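PDB 2OYY: hexameric cytochrome from Silicibacter pomeroyi, which binds heme b through an axial tyrosine ligand as a hexamer, its biological function being unknown. Local coordinates for residues I54-S57 / A58-T62. Numbering follows the deposited sequence.
Sequences IAVS and AVVAT. With HEM (protoporphyrin IX containing Fe), chain J.
V56 packs against the pyrrole B edge of the heme: its CG1 lies 3.5 Å from HEM C2B, beside the ring methyl CMB, and its other methyl, CG2, lies 4.1 Å from HEM CAB, the root of the vinyl group. A chi1 of 163° sets CG1 opposite the backbone N, which lets the fork of this branched, apolar residue span the methyl and vinyl substituents. V60, one helical turn on, approaches only the methyl CMB, and the place of its CG1 is doubtful. Replacing V56 by an alanine is likely to open a gap beside the methyl and vinyl groups of pyrrole B.

The backbone bonds A58 N to I54 O (3.0 Å) and A61 N to S57 O (2.9 Å) follow the alpha-helical pattern that brings residues four apart onto one face. Small side chains let neighbouring subunits come close: S57 packs on A28 and A61 on H63 of a second subunit, A55 on I54 of a third. S57 OG also forms a hydrogen bond with S25 O of the second subunit. V56 lies near Y46, the axial iron ligand, and the i, i+4 valine pair forms part of the heme pocket wall in this all-helical, hexameric HTHP fold.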
ATOM      1  N   ILE A  54     -10.330   3.871   8.725  1.00  2.00           N
ATOM      2  CA  ILE A  54      -9.914   3.933   7.327  1.00  2.00           C
ATOM      3  C   ILE A  54      -8.780   2.939   7.106  1.00  2.00           C
ATOM      4  O   ILE A  54      -8.811   2.153   6.164  1.00  2.00           O
ATOM      5  CB  ILE A  54      -9.486   5.353   6.906  1.00  2.00           C
ATOM      6  CG1 ILE A  54     -10.687   6.315   7.017  1.00  2.00           C
ATOM      7  CG2 ILE A  54      -8.880   5.339   5.478  1.00  2.00           C
ATOM      8  CD1 ILE A  54     -10.401   7.757   6.708  1.00  2.00           C
ATOM      9  N   ALA A  55      -7.806   2.971   8.016  1.00  2.00           N
ATOM     10  CA  ALA A  55      -6.632   2.110   7.981  1.00  2.00           C
ATOM     11  C   ALA A  55      -7.013   0.626   7.973  1.00  2.00           C
ATOM     12  O   ALA A  55      -6.283  -0.229   7.452  1.00  2.00           O
ATOM     13  CB  ALA A  55      -5.749   2.420   9.170  1.00  2.00           C
ATOM     14  N   VAL A  56      -8.153   0.332   8.585  1.00  2.00           N
ATOM     15  CA  VAL A  56      -8.641  -1.010   8.685  1.00  2.00           C
ATOM     16  C   VAL A  56      -9.104  -1.470   7.308  1.00  2.00           C
ATOM     17  O   VAL A  56      -8.657  -2.502   6.813  1.00  2.00           O
ATOM     18  CB  VAL A  56      -9.779  -1.095   9.715  1.00  2.00           C
ATOM     19  CG1 VAL A  56     -10.545  -2.364   9.516  1.00  2.00           C
ATOM     20  CG2 VAL A  56      -9.218  -1.018  11.123  1.00  2.00           C
ATOM     21  N   SER A  57      -9.982  -0.673   6.704  1.00  2.00           N
ATOM     22  CA  SER A  57     -10.446  -0.869   5.343  1.00  2.00           C
ATOM     23  C   SER A  57      -9.274  -1.041   4.387  1.00  2.00           C
ATOM     24  O   SER A  57      -9.368  -1.793   3.408  1.00  2.00           O
ATOM     25  CB  SER A  57     -11.320   0.302   4.904  1.00  2.00           C
ATOM     26  OG  SER A  57     -12.067  -0.032   3.749  1.00  2.00           O
ATOM     27  N   ALA A  58      -8.162  -0.373   4.684  1.00  2.00           N
ATOM     28  CA  ALA A  58      -6.977  -0.489   3.833  1.00  2.00           C
ATOM     29  C   ALA A  58      -6.423  -1.926   3.844  1.00  2.00           C
ATOM     30  O   ALA A  58      -6.054  -2.469   2.802  1.00  2.00           O
ATOM     31  CB  ALA A  58      -5.931   0.501   4.238  1.00  2.00           C
ATOM     32  N   VAL A  59      -6.394  -2.516   5.040  1.00  2.00           N
ATOM     33  CA  VAL A  59      -5.839  -3.848   5.261  1.00  2.00           C
ATOM     34  C   VAL A  59      -6.713  -4.843   4.559  1.00  2.00           C
ATOM     35  O   VAL A  59      -6.232  -5.601   3.718  1.00  2.00           O
ATOM     36  CB  VAL A  59      -5.787  -4.224   6.755  1.00  2.00           C
ATOM     37  CG1 VAL A  59      -5.228  -5.613   6.919  1.00  2.00           C
ATOM     38  CG2 VAL A  59      -4.934  -3.234   7.555  1.00  2.00           C
ATOM     39  N   VAL A  60      -8.003  -4.820   4.887  1.00  2.00           N
ATOM     40  CA  VAL A  60      -8.954  -5.731   4.266  1.00  2.00           C
ATOM     41  C   VAL A  60      -9.013  -5.593   2.751  1.00  2.00           C
ATOM     42  O   VAL A  60      -9.345  -6.554   2.071  1.00  2.00           O
ATOM     43  CB  VAL A  60     -10.375  -5.641   4.891  1.00  2.00           C
ATOM     44  CG1 VAL A  60     -10.468  -4.497   5.881  1.00  2.00           C
ATOM     45  CG2 VAL A  60     -11.467  -5.574   3.804  1.00  2.00           C
ATOM     46  N   ALA A  61      -8.682  -4.401   2.241  1.00  2.00           N
ATOM     47  CA  ALA A  61      -8.570  -4.127   0.805  1.00  2.00           C
ATOM     48  C   ALA A  61      -7.448  -4.942   0.196  1.00  2.00           C
ATOM     49  O   ALA A  61      -7.646  -5.632  -0.822  1.00  2.00           O
ATOM     50  CB  ALA A  61      -8.353  -2.641   0.542  1.00  2.00           C
ATOM     51  N   THR A  62      -6.276  -4.887   0.825  1.00  2.00           N
ATOM     52  CA  THR A  62      -5.163  -5.705   0.381  1.00  2.00           C
ATOM     53  C   THR A  62      -5.550  -7.185   0.361  1.00  2.00           C
ATOM     54  O   THR A  62      -5.364  -7.856  -0.642  1.00  2.00           O
ATOM     55  CB  THR A  62      -3.909  -5.473   1.219  1.00  2.00           C
ATOM     56  OG1 THR A  62      -3.576  -4.088   1.153  1.00  2.00           O
ATOM     57  CG2 THR A  62      -2.752  -6.251   0.660  1.00  2.00           C
TER
HETATM   58  CHA HEM J 201     -14.350  -6.595  16.374  1.00  2.00           C
HETATM   59  CHB HEM J 201     -12.457  -6.020  12.008  1.00  2.00           C
HETATM   60  CHC HEM J 201      -8.232  -4.800  13.993  1.00  2.00           C
HETATM   61  CHD HEM J 201      -9.965  -5.879  18.384  1.00  2.00           C
HETATM   62  C1A HEM J 201     -14.225  -6.532  15.017  1.00  2.00           C
HETATM   63  C2A HEM J 201     -15.283  -6.785  14.056  1.00  2.00           C
HETATM   64  C3A HEM J 201     -14.758  -6.624  12.836  1.00  2.00           C
HETATM   65  C4A HEM J 201     -13.358  -6.270  13.005  1.00  2.00           C
HETATM   66  CMA HEM J 201     -15.480  -6.778  11.477  1.00  2.00           C
HETATM   67  CAA HEM J 201     -16.743  -7.159  14.418  1.00  2.00           C
HETATM   68  CBA HEM J 201     -17.507  -5.911  14.890  1.00  2.81           C
HETATM   69  CGA HEM J 201     -18.933  -6.257  15.267  1.00  4.36           C
HETATM   70  O1A HEM J 201     -19.605  -7.033  14.541  1.00  5.19           O
HETATM   71  O2A HEM J 201     -19.411  -5.758  16.310  1.00  4.54           O
HETATM   72  C1B HEM J 201     -11.141  -5.655  12.169  1.00  2.00           C
HETATM   73  C2B HEM J 201     -10.208  -5.449  11.089  1.00  2.00           C
HETATM   74  C3B HEM J 201      -9.030  -5.105  11.631  1.00  2.00           C
HETATM   75  C4B HEM J 201      -9.196  -5.097  13.069  1.00  2.00           C
HETATM   76  CMB HEM J 201     -10.555  -5.610   9.588  1.00  2.00           C
HETATM   77  CAB HEM J 201      -7.723  -4.775  10.874  1.00  2.00           C
HETATM   78  CBB HEM J 201      -6.661  -5.582  10.970  1.00  2.00           C
HETATM   79  C1C HEM J 201      -8.348  -4.968  15.355  1.00  2.00           C
HETATM   80  C2C HEM J 201      -7.319  -4.670  16.320  1.00  2.00           C
HETATM   81  C3C HEM J 201      -7.788  -4.969  17.537  1.00  2.00           C
HETATM   82  C4C HEM J 201      -9.135  -5.470  17.374  1.00  2.00           C
HETATM   83  CMC HEM J 201      -5.935  -4.101  15.948  1.00  2.00           C
HETATM   84  CAC HEM J 201      -7.076  -4.799  18.890  1.00  2.00           C
HETATM   85  CBC HEM J 201      -6.021  -5.526  19.210  1.00  2.00           C
HETATM   86  C1D HEM J 201     -11.301  -6.178  18.243  1.00  2.00           C
HETATM   87  C2D HEM J 201     -12.164  -6.595  19.324  1.00  2.00           C
HETATM   88  C3D HEM J 201     -13.506  -6.820  18.690  1.00  2.00           C
HETATM   89  C4D HEM J 201     -13.343  -6.511  17.295  1.00  2.00           C
HETATM   90  CMD HEM J 201     -11.833  -6.796  20.810  1.00  2.00           C
HETATM   91  CAD HEM J 201     -14.785  -7.260  19.427  1.00  4.69           C
HETATM   92  CBD HEM J 201     -15.452  -5.938  19.807  1.00  9.48           C
HETATM   93  CGD HEM J 201     -16.737  -6.138  20.553  1.00 12.52           C
HETATM   94  O1D HEM J 201     -16.642  -6.618  21.716  1.00 14.38           O
HETATM   95  O2D HEM J 201     -17.821  -5.804  19.985  1.00 13.11           O
HETATM   96  NA  HEM J 201     -13.067  -6.214  14.341  1.00  2.00           N
HETATM   97  NB  HEM J 201     -10.491  -5.430  13.366  1.00  2.00           N
HETATM   98  NC  HEM J 201      -9.454  -5.456  16.032  1.00  2.00           N
HETATM   99  ND  HEM J 201     -12.033  -6.136  17.056  1.00  2.00           N
HETATM  100 FE   HEM J 201     -11.329  -5.616  15.156  1.00  2.00          FE